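Local coordinates for protein SAHS4 (Ramazzottius varieornatus, PDB 5Z4G) that probably acts as a secreted, heat-soluble molecular shield during water loss and binds zinc ions, at residues K64-A69 with H73-T78; V109-E112 with L117-K120; I131-A136 with E142-S147; T83-E88 with L99-V104; K43-P48 with K126-I131. One frame throughout, in Å; residues are numbered along the deposited sequence.

Interaction 1: K64-A69 with H73-T78. With ZN (zinc ion), chain C.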
# COMPACT_ATOMS: atom_id res chain seq x y z
N LYS A 64 -3.53 6.86 -3.94
CA LYS A 64 -4.80 7.56 -3.72
C LYS A 64 -5.86 6.59 -3.22
O LYS A 64 -6.07 5.54 -3.82
CB LYS A 64 -5.27 8.27 -5.00
CG LYS A 64 -6.48 9.19 -4.79
CD LYS A 64 -6.66 10.17 -5.93
CE LYS A 64 -7.59 9.63 -7.00
NZ LYS A 64 -8.30 10.75 -7.68
N TYR A 65 -6.51 6.95 -2.11
CA TYR A 65 -7.66 6.21 -1.57
C TYR A 65 -8.84 7.15 -1.54
O TYR A 65 -8.71 8.29 -1.09
CB TYR A 65 -7.37 5.74 -0.13
CG TYR A 65 -6.42 4.58 -0.03
CD1 TYR A 65 -6.87 3.28 -0.24
CD2 TYR A 65 -5.09 4.78 0.34
CE1 TYR A 65 -6.01 2.19 -0.13
CE2 TYR A 65 -4.22 3.70 0.46
CZ TYR A 65 -4.68 2.41 0.21
OH TYR A 65 -3.82 1.35 0.30
N TRP A 66 -10.00 6.69 -2.00
CA TRP A 66 -11.21 7.52 -1.95
C TRP A 66 -12.48 6.68 -1.83
O TRP A 66 -12.47 5.47 -2.10
CB TRP A 66 -11.28 8.51 -3.13
CG TRP A 66 -11.63 7.96 -4.49
CD1 TRP A 66 -12.85 8.04 -5.11
CD2 TRP A 66 -10.74 7.35 -5.43
NE1 TRP A 66 -12.78 7.47 -6.36
CE2 TRP A 66 -11.50 7.05 -6.59
CE3 TRP A 66 -9.39 6.98 -5.39
CZ2 TRP A 66 -10.95 6.41 -7.71
CZ3 TRP A 66 -8.83 6.35 -6.52
CH2 TRP A 66 -9.61 6.08 -7.66
N LYS A 67 -13.54 7.34 -1.38
CA LYS A 67 -14.84 6.73 -1.22
C LYS A 67 -15.86 7.72 -1.76
O LYS A 67 -15.90 8.87 -1.33
CB LYS A 67 -15.10 6.44 0.27
CG LYS A 67 -16.49 5.90 0.60
CD LYS A 67 -16.50 4.40 0.74
CE LYS A 67 -17.85 3.91 1.21
NZ LYS A 67 -17.75 2.66 2.01
N GLU A 68 -16.67 7.28 -2.71
CA GLU A 68 -17.81 8.11 -3.11
C GLU A 68 -19.04 7.82 -2.26
O GLU A 68 -19.31 6.67 -1.91
CB GLU A 68 -18.12 8.07 -4.61
CG GLU A 68 -18.33 6.69 -5.22
CD GLU A 68 -17.17 6.23 -6.08
OE1 GLU A 68 -16.33 7.08 -6.46
OE2 GLU A 68 -17.11 5.02 -6.38
N ALA A 69 -19.77 8.89 -1.92
CA ALA A 69 -20.85 8.89 -0.93
C ALA A 69 -21.89 7.77 -1.08
O ALA A 69 -22.27 7.13 -0.09
CB ALA A 69 -21.54 10.25 -0.91
N HIS A 73 -18.18 0.56 -1.55
CA HIS A 73 -16.79 0.15 -1.74
C HIS A 73 -15.86 1.36 -1.72
O HIS A 73 -16.31 2.50 -1.88
CB HIS A 73 -16.61 -0.64 -3.04
CG HIS A 73 -16.99 0.11 -4.27
ND1 HIS A 73 -18.19 -0.08 -4.92
CD2 HIS A 73 -16.32 1.04 -4.99
CE1 HIS A 73 -18.25 0.69 -5.98
NE2 HIS A 73 -17.13 1.39 -6.05
N TYR A 74 -14.57 1.09 -1.50
CA TYR A 74 -13.51 2.08 -1.59
C TYR A 74 -12.75 1.90 -2.88
O TYR A 74 -12.75 0.81 -3.45
CB TYR A 74 -12.52 1.92 -0.41
CG TYR A 74 -13.13 2.29 0.91
CD1 TYR A 74 -13.87 1.37 1.65
CD2 TYR A 74 -13.00 3.59 1.41
CE1 TYR A 74 -14.46 1.74 2.85
CE2 TYR A 74 -13.57 3.96 2.61
CZ TYR A 74 -14.30 3.03 3.33
OH TYR A 74 -14.88 3.39 4.53
N HIS A 75 -12.10 2.97 -3.33
CA HIS A 75 -11.20 2.90 -4.48
C HIS A 75 -9.77 3.19 -4.07
O HIS A 75 -9.51 3.97 -3.15
CB HIS A 75 -11.61 3.94 -5.52
CG HIS A 75 -12.80 3.55 -6.33
ND1 HIS A 75 -12.70 2.91 -7.54
CD2 HIS A 75 -14.13 3.72 -6.10
CE1 HIS A 75 -13.91 2.68 -8.02
NE2 HIS A 75 -14.79 3.17 -7.16
N VAL A 76 -8.85 2.55 -4.78
CA VAL A 76 -7.41 2.78 -4.61
C VAL A 76 -6.77 2.87 -5.99
O VAL A 76 -7.14 2.14 -6.91
CB VAL A 76 -6.72 1.70 -3.72
CG1 VAL A 76 -6.94 0.29 -4.26
CG2 VAL A 76 -5.23 2.00 -3.53
N GLN A 77 -5.82 3.78 -6.11
CA GLN A 77 -5.03 3.94 -7.30
C GLN A 77 -3.60 4.20 -6.89
O GLN A 77 -3.35 5.05 -6.03
CB GLN A 77 -5.58 5.09 -8.15
CG GLN A 77 -4.84 5.33 -9.45
CD GLN A 77 -5.29 6.61 -10.11
OE1 GLN A 77 -4.98 7.70 -9.65
NE2 GLN A 77 -6.04 6.47 -11.20
N THR A 78 -2.67 3.44 -7.47
CA THR A 78 -1.25 3.72 -7.30
C THR A 78 -0.64 3.94 -8.67
O THR A 78 -1.03 3.31 -9.66
CB THR A 78 -0.47 2.59 -6.58
OG1 THR A 78 -0.57 1.38 -7.33
CG2 THR A 78 -0.99 2.37 -5.19
ZN ZN C . -16.84 3.01 -7.42
O HOH W 1 -16.31 4.54 -3.62
O HOH W 2 -16.82 1.50 -8.88
O HOH W 3 -16.69 4.46 -9.22

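Interaction 2: V109-E112 with L117-K120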
# COMPACT_ATOMS: atom_id res chain seq x y z
N VAL A 109 -7.10 -8.81 1.68
CA VAL A 109 -8.29 -8.36 2.41
C VAL A 109 -7.94 -7.09 3.18
O VAL A 109 -6.93 -7.06 3.88
CB VAL A 109 -8.82 -9.42 3.41
CG1 VAL A 109 -10.10 -8.93 4.06
CG2 VAL A 109 -9.06 -10.76 2.74
N CYS A 110 -8.77 -6.07 3.04
CA CYS A 110 -8.61 -4.81 3.78
C CYS A 110 -9.55 -4.76 4.95
O CYS A 110 -10.72 -5.12 4.83
CB CYS A 110 -8.88 -3.62 2.88
SG CYS A 110 -7.67 -3.44 1.57
N THR A 111 -9.04 -4.32 6.10
CA THR A 111 -9.86 -4.10 7.29
C THR A 111 -9.43 -2.80 7.95
O THR A 111 -8.43 -2.18 7.54
CB THR A 111 -9.73 -5.26 8.30
OG1 THR A 111 -8.35 -5.48 8.60
CG2 THR A 111 -10.37 -6.55 7.78
N GLU A 112 -10.17 -2.40 8.98
CA GLU A 112 -9.86 -1.20 9.75
C GLU A 112 -9.66 -1.52 11.22
O GLU A 112 -10.35 -2.37 11.77
CB GLU A 112 -10.98 -0.18 9.60
CG GLU A 112 -11.17 0.30 8.18
CD GLU A 112 -12.36 1.22 8.04
OE1 GLU A 112 -13.49 0.72 7.91
OE2 GLU A 112 -12.15 2.46 8.05
N LEU A 117 -5.85 1.70 8.39
CA LEU A 117 -6.21 0.76 7.33
C LEU A 117 -5.19 -0.38 7.36
O LEU A 117 -3.98 -0.13 7.41
CB LEU A 117 -6.18 1.46 5.96
CG LEU A 117 -6.44 0.57 4.74
CD1 LEU A 117 -7.87 0.04 4.72
CD2 LEU A 117 -6.16 1.34 3.46
N ILE A 118 -5.68 -1.62 7.32
CA ILE A 118 -4.82 -2.80 7.34
C ILE A 118 -5.09 -3.61 6.07
O ILE A 118 -6.25 -3.89 5.75
CB ILE A 118 -5.10 -3.69 8.58
CG1 ILE A 118 -4.90 -2.91 9.89
CG2 ILE A 118 -4.25 -4.96 8.55
CD1 ILE A 118 -5.47 -3.60 11.10
N THR A 119 -4.03 -3.99 5.36
CA THR A 119 -4.16 -4.82 4.17
C THR A 119 -3.36 -6.08 4.41
O THR A 119 -2.14 -6.03 4.63
CB THR A 119 -3.68 -4.08 2.90
OG1 THR A 119 -4.39 -2.85 2.78
CG2 THR A 119 -3.92 -4.94 1.65
N LYS A 120 -4.05 -7.22 4.39
CA LYS A 120 -3.40 -8.52 4.56
C LYS A 120 -3.30 -9.15 3.19
O LYS A 120 -4.31 -9.27 2.48
CB LYS A 120 -4.18 -9.39 5.55
CG LYS A 120 -4.16 -8.84 6.97
CD LYS A 120 -4.80 -9.77 7.99
CE LYS A 120 -4.95 -9.06 9.33
NZ LYS A 120 -5.28 -10.01 10.43

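Interaction 3: I131-A136 with E142-S147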
# COMPACT_ATOMS: atom_id res chain seq x y z
N ILE A 131 1.68 -8.14 5.67
CA ILE A 131 0.68 -7.24 6.26
C ILE A 131 1.18 -5.81 6.12
O ILE A 131 2.33 -5.51 6.42
CB ILE A 131 0.30 -7.60 7.72
CG1 ILE A 131 -0.34 -9.00 7.75
CG2 ILE A 131 -0.66 -6.56 8.30
CD1 ILE A 131 -0.65 -9.55 9.13
N VAL A 132 0.29 -4.95 5.62
CA VAL A 132 0.59 -3.54 5.39
C VAL A 132 -0.38 -2.73 6.25
O VAL A 132 -1.58 -3.02 6.27
CB VAL A 132 0.45 -3.16 3.89
CG1 VAL A 132 0.97 -1.75 3.63
CG2 VAL A 132 1.17 -4.15 2.99
N THR A 133 0.13 -1.74 6.98
CA THR A 133 -0.75 -0.83 7.73
C THR A 133 -0.54 0.60 7.24
O THR A 133 0.59 1.00 6.90
CB THR A 133 -0.52 -0.88 9.25
OG1 THR A 133 0.79 -0.39 9.55
CG2 THR A 133 -0.66 -2.29 9.81
N TYR A 134 -1.63 1.38 7.24
CA TYR A 134 -1.60 2.77 6.82
C TYR A 134 -2.08 3.59 8.00
O TYR A 134 -3.23 3.47 8.41
CB TYR A 134 -2.50 2.99 5.59
CG TYR A 134 -2.04 2.21 4.39
CD1 TYR A 134 -2.39 0.86 4.21
CD2 TYR A 134 -1.19 2.80 3.44
CE1 TYR A 134 -1.93 0.14 3.12
CE2 TYR A 134 -0.73 2.09 2.34
CZ TYR A 134 -1.10 0.76 2.18
OH TYR A 134 -0.63 0.06 1.10
N THR A 135 -1.17 4.39 8.55
CA THR A 135 -1.43 5.23 9.72
C THR A 135 -1.17 6.66 9.33
O THR A 135 -0.04 7.02 8.97
CB THR A 135 -0.52 4.84 10.90
OG1 THR A 135 -0.61 3.43 11.10
CG2 THR A 135 -0.95 5.55 12.19
N ALA A 136 -2.21 7.49 9.39
CA ALA A 136 -2.12 8.88 8.93
C ALA A 136 -2.64 9.83 9.99
O ALA A 136 -3.58 9.50 10.70
CB ALA A 136 -2.87 9.08 7.62
N GLU A 142 2.19 7.09 7.36
CA GLU A 142 3.20 6.04 7.53
C GLU A 142 2.63 4.72 7.02
O GLU A 142 1.56 4.30 7.46
CB GLU A 142 3.63 5.91 9.00
CG GLU A 142 4.87 5.03 9.24
CD GLU A 142 5.32 4.94 10.70
OE1 GLU A 142 6.03 3.97 11.05
OE2 GLU A 142 4.98 5.82 11.52
N GLN A 143 3.33 4.09 6.09
CA GLN A 143 2.98 2.78 5.55
C GLN A 143 3.98 1.77 6.10
O GLN A 143 5.17 1.83 5.79
CB GLN A 143 3.01 2.82 4.02
CG GLN A 143 2.71 1.50 3.32
CD GLN A 143 3.07 1.52 1.84
OE1 GLN A 143 4.07 2.12 1.44
NE2 GLN A 143 2.27 0.84 1.03
N THR A 144 3.51 0.86 6.94
CA THR A 144 4.36 -0.13 7.57
C THR A 144 4.06 -1.45 6.87
O THR A 144 2.90 -1.78 6.66
CB THR A 144 4.09 -0.19 9.09
OG1 THR A 144 4.27 1.11 9.66
CG2 THR A 144 5.01 -1.15 9.82
N PHE A 145 5.09 -2.21 6.50
CA PHE A 145 4.87 -3.49 5.83
C PHE A 145 5.78 -4.56 6.40
O PHE A 145 6.99 -4.33 6.57
CB PHE A 145 5.03 -3.38 4.30
CG PHE A 145 6.17 -2.50 3.86
CD1 PHE A 145 5.97 -1.12 3.67
CD2 PHE A 145 7.42 -3.04 3.59
CE1 PHE A 145 7.01 -0.31 3.24
CE2 PHE A 145 8.46 -2.23 3.17
CZ PHE A 145 8.26 -0.87 3.00
N THR A 146 5.20 -5.72 6.70
CA THR A 146 5.93 -6.83 7.30
C THR A 146 5.74 -8.07 6.46
O THR A 146 4.61 -8.41 6.12
CB THR A 146 5.47 -7.08 8.75
OG1 THR A 146 5.59 -5.87 9.50
CG2 THR A 146 6.30 -8.20 9.43
N SER A 147 6.85 -8.74 6.14
CA SER A 147 6.80 -10.00 5.42
C SER A 147 8.00 -10.85 5.80
O SER A 147 9.11 -10.33 5.90
CB SER A 147 6.80 -9.76 3.90
OG SER A 147 6.56 -10.97 3.22
O HOH W 4 3.12 -4.06 8.93
O HOH W 5 1.49 2.32 9.57

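Interaction 4: T83-E88 with L99-V104. With ZN (zinc ion), chain D.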
# COMPACT_ATOMS: atom_id res chain seq x y z
N THR A 83 6.78 5.56 -15.32
CA THR A 83 6.72 4.13 -15.66
C THR A 83 5.27 3.67 -15.94
O THR A 83 4.33 4.46 -15.80
CB THR A 83 7.31 3.24 -14.54
OG1 THR A 83 6.46 3.29 -13.39
CG2 THR A 83 8.73 3.67 -14.15
N GLU A 84 5.11 2.41 -16.33
CA GLU A 84 3.80 1.82 -16.67
C GLU A 84 3.25 0.85 -15.60
O GLU A 84 2.34 0.05 -15.89
CB GLU A 84 3.85 1.12 -18.04
CG GLU A 84 4.67 1.80 -19.14
CD GLU A 84 4.18 3.19 -19.53
OE1 GLU A 84 5.04 4.06 -19.79
OE2 GLU A 84 2.95 3.42 -19.58
N HIS A 85 3.85 0.90 -14.41
CA HIS A 85 3.40 0.10 -13.30
C HIS A 85 2.37 0.95 -12.59
O HIS A 85 2.69 1.81 -11.77
CB HIS A 85 4.57 -0.29 -12.38
CG HIS A 85 5.77 -0.80 -13.12
ND1 HIS A 85 5.94 -2.13 -13.45
CD2 HIS A 85 6.85 -0.15 -13.61
CE1 HIS A 85 7.08 -2.28 -14.10
NE2 HIS A 85 7.65 -1.09 -14.21
N LYS A 86 1.12 0.74 -13.00
CA LYS A 86 -0.02 1.33 -12.29
C LYS A 86 -0.96 0.26 -11.74
O LYS A 86 -0.95 -0.89 -12.22
CB LYS A 86 -0.78 2.32 -13.21
CG LYS A 86 -1.45 1.70 -14.43
CD LYS A 86 -2.18 2.73 -15.29
CE LYS A 86 -3.40 3.37 -14.61
NZ LYS A 86 -4.46 2.42 -14.20
N MET A 87 -1.75 0.64 -10.75
CA MET A 87 -2.79 -0.22 -10.21
C MET A 87 -4.01 0.65 -9.93
O MET A 87 -3.88 1.77 -9.45
CB MET A 87 -2.31 -0.92 -8.93
CG MET A 87 -3.30 -1.90 -8.31
SD MET A 87 -4.45 -1.14 -7.16
CE MET A 87 -3.42 -1.01 -5.70
N GLU A 88 -5.19 0.12 -10.22
CA GLU A 88 -6.46 0.80 -9.95
C GLU A 88 -7.51 -0.25 -9.70
O GLU A 88 -7.78 -1.08 -10.57
CB GLU A 88 -6.84 1.75 -11.10
CG GLU A 88 -8.25 2.33 -11.01
CD GLU A 88 -8.34 3.79 -11.40
OE1 GLU A 88 -7.54 4.25 -12.25
OE2 GLU A 88 -9.22 4.48 -10.84
N LEU A 99 -5.40 -9.52 -7.23
CA LEU A 99 -4.72 -8.75 -8.27
C LEU A 99 -3.61 -9.60 -8.86
O LEU A 99 -3.12 -10.53 -8.23
CB LEU A 99 -4.15 -7.45 -7.71
CG LEU A 99 -5.18 -6.39 -7.30
CD1 LEU A 99 -4.55 -5.37 -6.37
CD2 LEU A 99 -5.81 -5.70 -8.51
N SER A 100 -3.21 -9.26 -10.08
CA SER A 100 -2.14 -9.98 -10.76
C SER A 100 -1.16 -8.98 -11.35
O SER A 100 -1.56 -7.94 -11.87
CB SER A 100 -2.71 -10.86 -11.87
OG SER A 100 -3.67 -11.76 -11.34
N HIS A 101 0.13 -9.30 -11.23
CA HIS A 101 1.20 -8.51 -11.85
C HIS A 101 2.24 -9.45 -12.43
O HIS A 101 2.80 -10.28 -11.71
CB HIS A 101 1.84 -7.56 -10.82
CG HIS A 101 2.93 -6.71 -11.38
ND1 HIS A 101 4.27 -6.92 -11.10
CD2 HIS A 101 2.89 -5.65 -12.23
CE1 HIS A 101 5.00 -6.02 -11.73
NE2 HIS A 101 4.18 -5.24 -12.43
N ASP A 102 2.47 -9.32 -13.74
CA ASP A 102 3.40 -10.19 -14.49
C ASP A 102 3.16 -11.67 -14.16
O ASP A 102 4.09 -12.42 -13.86
CB ASP A 102 4.87 -9.79 -14.24
CG ASP A 102 5.21 -8.40 -14.76
OD1 ASP A 102 4.60 -7.94 -15.75
OD2 ASP A 102 6.13 -7.77 -14.19
N GLY A 103 1.88 -12.07 -14.21
CA GLY A 103 1.47 -13.46 -13.99
C GLY A 103 1.62 -14.01 -12.58
O GLY A 103 1.66 -15.23 -12.39
N VAL A 104 1.72 -13.12 -11.59
CA VAL A 104 1.80 -13.51 -10.18
C VAL A 104 0.53 -13.01 -9.48
O VAL A 104 0.30 -11.81 -9.42
CB VAL A 104 3.06 -12.92 -9.48
CG1 VAL A 104 3.11 -13.33 -8.01
CG2 VAL A 104 4.34 -13.35 -10.18
ZN ZN D . 4.69 -3.82 -13.87

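Interaction 5: K43-P48 with K126-I131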
# COMPACT_ATOMS: atom_id res chain seq x y z
N LYS A 43 15.93 -8.28 1.33
CA LYS A 43 16.60 -9.58 1.51
C LYS A 43 15.64 -10.64 2.07
O LYS A 43 15.50 -11.72 1.49
CB LYS A 43 17.84 -9.43 2.41
CG LYS A 43 18.69 -10.69 2.54
CD LYS A 43 19.70 -10.58 3.67
CE LYS A 43 20.39 -11.91 3.94
NZ LYS A 43 21.35 -11.84 5.08
N ALA A 44 14.98 -10.32 3.18
CA ALA A 44 14.08 -11.26 3.85
C ALA A 44 12.80 -11.58 3.08
O ALA A 44 12.36 -12.73 3.06
CB ALA A 44 13.75 -10.76 5.24
N ALA A 45 12.22 -10.57 2.43
CA ALA A 45 10.96 -10.73 1.69
C ALA A 45 11.21 -11.14 0.24
O ALA A 45 10.25 -11.32 -0.54
CB ALA A 45 10.11 -9.47 1.77
N ASN A 46 12.49 -11.30 -0.11
CA ASN A 46 12.93 -11.75 -1.43
C ASN A 46 12.34 -10.89 -2.54
O ASN A 46 11.72 -11.39 -3.48
CB ASN A 46 12.65 -13.25 -1.64
CG ASN A 46 13.26 -14.11 -0.55
OD1 ASN A 46 12.55 -14.80 0.18
ND2 ASN A 46 14.59 -14.06 -0.43
N ILE A 47 12.51 -9.57 -2.40
CA ILE A 47 12.04 -8.61 -3.38
C ILE A 47 12.97 -8.66 -4.60
O ILE A 47 14.16 -8.35 -4.46
CB ILE A 47 11.92 -7.18 -2.79
CG1 ILE A 47 11.03 -7.15 -1.52
CG2 ILE A 47 11.47 -6.16 -3.83
CD1 ILE A 47 9.63 -7.73 -1.65
N PRO A 48 12.44 -9.06 -5.77
CA PRO A 48 13.27 -9.19 -6.98
C PRO A 48 13.77 -7.83 -7.47
O PRO A 48 13.11 -6.82 -7.21
CB PRO A 48 12.31 -9.81 -8.00
CG PRO A 48 10.96 -9.40 -7.55
CD PRO A 48 11.02 -9.37 -6.05
N LYS A 126 4.31 -18.04 -4.05
CA LYS A 126 5.56 -17.84 -3.31
C LYS A 126 5.48 -18.31 -1.85
O LYS A 126 6.48 -18.25 -1.12
CB LYS A 126 5.97 -16.37 -3.35
CG LYS A 126 6.48 -15.90 -4.70
CD LYS A 126 6.96 -14.45 -4.63
CE LYS A 126 7.67 -14.03 -5.90
NZ LYS A 126 6.75 -13.87 -7.06
N ASN A 127 4.30 -18.77 -1.43
CA ASN A 127 4.01 -19.13 -0.03
C ASN A 127 4.39 -18.00 0.94
O ASN A 127 5.02 -18.22 1.98
CB ASN A 127 4.66 -20.47 0.35
CG ASN A 127 4.15 -21.02 1.67
OD1 ASN A 127 2.97 -20.87 2.01
ND2 ASN A 127 5.03 -21.67 2.42
N GLN A 128 4.02 -16.77 0.56
CA GLN A 128 4.47 -15.57 1.26
C GLN A 128 3.33 -14.62 1.60
O GLN A 128 2.56 -14.23 0.72
CB GLN A 128 5.54 -14.86 0.42
CG GLN A 128 6.26 -13.71 1.11
CD GLN A 128 7.30 -13.04 0.24
OE1 GLN A 128 7.66 -13.53 -0.84
NE2 GLN A 128 7.80 -11.91 0.71
N GLU A 129 3.22 -14.26 2.87
CA GLU A 129 2.23 -13.29 3.30
C GLU A 129 2.87 -11.99 3.76
O GLU A 129 3.99 -11.98 4.28
CB GLU A 129 1.28 -13.87 4.37
CG GLU A 129 1.94 -14.20 5.70
CD GLU A 129 0.96 -14.65 6.77
OE1 GLU A 129 1.39 -15.39 7.68
OE2 GLU A 129 -0.24 -14.28 6.73
N THR A 130 2.14 -10.90 3.55
CA THR A 130 2.57 -9.55 3.91
C THR A 130 1.39 -8.89 4.61
O THR A 130 0.24 -9.09 4.22
CB THR A 130 3.00 -8.73 2.67
OG1 THR A 130 4.05 -9.41 1.99
CG2 THR A 130 3.50 -7.32 3.03
N ILE A 131 1.68 -8.14 5.67
CA ILE A 131 0.68 -7.24 6.26
C ILE A 131 1.18 -5.81 6.12
O ILE A 131 2.33 -5.51 6.42
CB ILE A 131 0.30 -7.60 7.72
CG1 ILE A 131 -0.34 -9.00 7.75
CG2 ILE A 131 -0.66 -6.56 8.30
CD1 ILE A 131 -0.65 -9.55 9.13

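Interaction 1: K64-A69 with H73-T78
H75 and W66 meet across antiparallel strands, and the histidine side chain, followed from CB outward, shows how one residue can serve both packing and metal binding. Its CB sits over the six-membered ring of W66, 3.3 Å from the ring centroid, as a CH-pi contact. With CG anti to the carbonyl carbon (chi1 -77°), the imidazole slides past the indole: H75 CG is 3.7 Å from W66 CE2, and the planes of the imidazole and the five-membered ring lie 13° apart but barely overlap. H75 ND1 lies 3.9 Å from W66 CZ2, CD2 passes E68 OE2, and NE2 ends on the zinc ion at 2.1 Å. K64 CE lies against the opposite face of the indole, while Q77 CB meets its edge. Cutting W66 back to an alanine is likely to open a gap between H75 CB and K64 CE and cost the imidazole its apolar support. The zinc is also bound by H73 NE2, by E68 OE2 at 2.3 Å and by two waters, with E71 from the connecting turn as sixth ligand. Another water links E68 N to H73 O. K67 CD rides over the Y74 ring, 3.5 Å from its centroid, and K67 NZ adds an off-centre cation-pi contact. The whole is a beta hairpin of the FABP-like barrel whose turn end carries a zinc site.

Interaction 2: V109-E112 with L117-K120
V109 faces K120 as a hydrogen-bonded pair in the hairpin of strands 104-113 and 116-123, two neighbouring staves of the FABP-like barrel. V109 N gives to K120 O at 2.9 Å, and V109 O takes K120 N in return along a nearly straight bond, with an N-H...O angle of 176°. C110 follows in a non-hydrogen-bonded pair with T119, and its side chain turns to the face shared with L117 and T119. With SG anti to the carbonyl carbon (chi1 -67°), the sulfur lies beside the threonine hydroxyl, C110 SG to T119 OG1 being 3.5 Å. That hydroxyl is hydrogen-bonded to a tetraethylene glycol, probably from the crystallisation liquor, consistent with this face lining the barrel's interior. The backbone contributes too: C110 CA points its hydrogen at I118 O, 3.2 Å away. T111 restores the hydrogen-bonded pattern, T111 N to I118 O and I118 N to T111 O both measuring 2.8 Å. Its side chain belongs to the other face, with V109, I118 and K120, where T111 OG1 lies 3.7 Å from I118 CB. E112 closes the walk as the non-hydrogen-bonded partner of L117, and its carboxylate forms a salt bridge with K22 through OE2. L117, with CG anti to its backbone N, sets CD1 3.6 Å from T111 O.

Interaction 3: I131-A136 with E142-S147
The beta hairpin of strands 128-137 and 140-147, part of the FABP-like barrel wall, brings Y134 and Q143 side by side on one face and a row of threonines together on the other. On the first face Q143 reaches out with CG anti to the backbone N (chi1 178°) and an extended chain, running alongside the tyrosine. Q143 CG packs 3.6 Å from Y134 CE2, and Q143 NE2 donates to Y134 OH at 3.0 Å, a bond tilted out of the amide plane. The amide is fixed at both ends, since its OE1 is bonded to Y156. A phenylalanine at Y134 would probably leave Q143 NE2 without this acceptor and the amide held through OE1 alone. Next along, V132 CG1 touches the same Q143 CG, and V132 CG2 rests near F145 CB. The strands themselves are zipped by six backbone bonds, two each for the pairs I131-T146, T133-T144 and T135-E142. On the second face T133 and T144 point the same way, T133 OG1 coming 3.3 Å from T144 CB. One water knits this face together: it bonds T133 OG1, T135 OG1 (also hydrogen-bonded to Q116 NE2) and T144 OG1 and donates to E142 O. Four bonds thus grip one water. A second water bridges the far end of the hairpin, donating to I131 O at 3.0 Å and bonding T146 OG1, itself hydrogen-bonded to T151 OG1.

Interaction 4: T83-E88 with L99-V104
The imidazoles of H85 and H101 meet rim to rim, neither lying over the other's face, with their planes 57° apart. H101 NE2 sits at the edge of the H85 ring, close to its plane, and T83 OG1 occupies that ring's edge too; D102 CG lies over one face of the H101 ring, offset toward the rim. What joins the rings is a zinc ion. H85 ND1 and H101 NE2 each bind it at 2.1 Å, and the angle they subtend at the metal is about 123°. H85 thus uses the nitrogen nearer its backbone and H101 the more distant one, which H101 presents by holding CG anti to its backbone N (chi1 -180°). H101 also opens a type I' turn to V104, closed by V104 N to H101 O at 3.0 Å, with H101 N to V104 O as the second bond of the pair; within it D102 makes a salt bridge with K50. Further along the strands, M87 CG and L99 CD1 approach to 4.2 Å, a light apolar touch between crossing side chains. Strands 86-91 and 97-101 share no backbone hydrogen bonds here, and the CA atoms of H85 and H101 are 9.0 Å apart, as at the characteristic gap between the fourth and fifth strands of FABP-like barrels. Metal bonding therefore does what strand pairing does not: one nitrogen donor from each side lets the zinc bridge the gap.

Interaction 5: K43-P48 with K126-I131
Hydrogen bonding joins Q128 to A45: the amide NE2 donates to the backbone oxygen A45 O at 2.8 Å. The donor comes in well to the side of the carbonyl, with a C=O...N angle of 115°, and is tilted from its plane. Q128 can span the distance because CG is anti to its backbone N (chi1 -171°) and the chain stays extended, so that the amide reaches the carbonyl at the helix end. The same NE2 is also bonded to S147 OG, a hydroxyl that bonds E129 O as well, so the amide is held from two directions. Packing adds a small share, with A45 CB 3.5 Å from Q128 NE2. Both residues are buried. In the fold, this contact ties the helix-turn-helix lid of an FABP-like barrel, helices 38-44 and 49-52, to the beginning of strand 128-137. Turns flank both partners. On the lid side N46 has positive phi and ends the first helix in a Schellman motif, which includes a weak bond from N46 N to K43 O; P48 then stands at the N-cap of the second helix. On the strand side N127 and Q128 fit a G1 beta bulge. Among the neighbouring polar links, A44 O accepts from N148 and I47 O from Q52, both through side-chain amides.

Followed from the N terminus, the chain first meets interaction 5 at the helical lid, but that contact closes only when strand 128-137 begins, 78 residues later. Within this long loop fall three short closures in series: interaction 1 forms a hairpin, interaction 4 bridges the gap between strands 86-91 and 97-101, and interaction 2 forms the next hairpin. Interaction 3 follows, sharing I131 with interaction 5, and none of the five cross. They also touch one another across the sheet: T78 and Q77 bond to M87 and E88 of strand 86-91, Y65 packs on L117 and Y134, and strands 116-123 and 128-137 join interactions 2 and 3. Lid, barrel wall and gap are thereby connected.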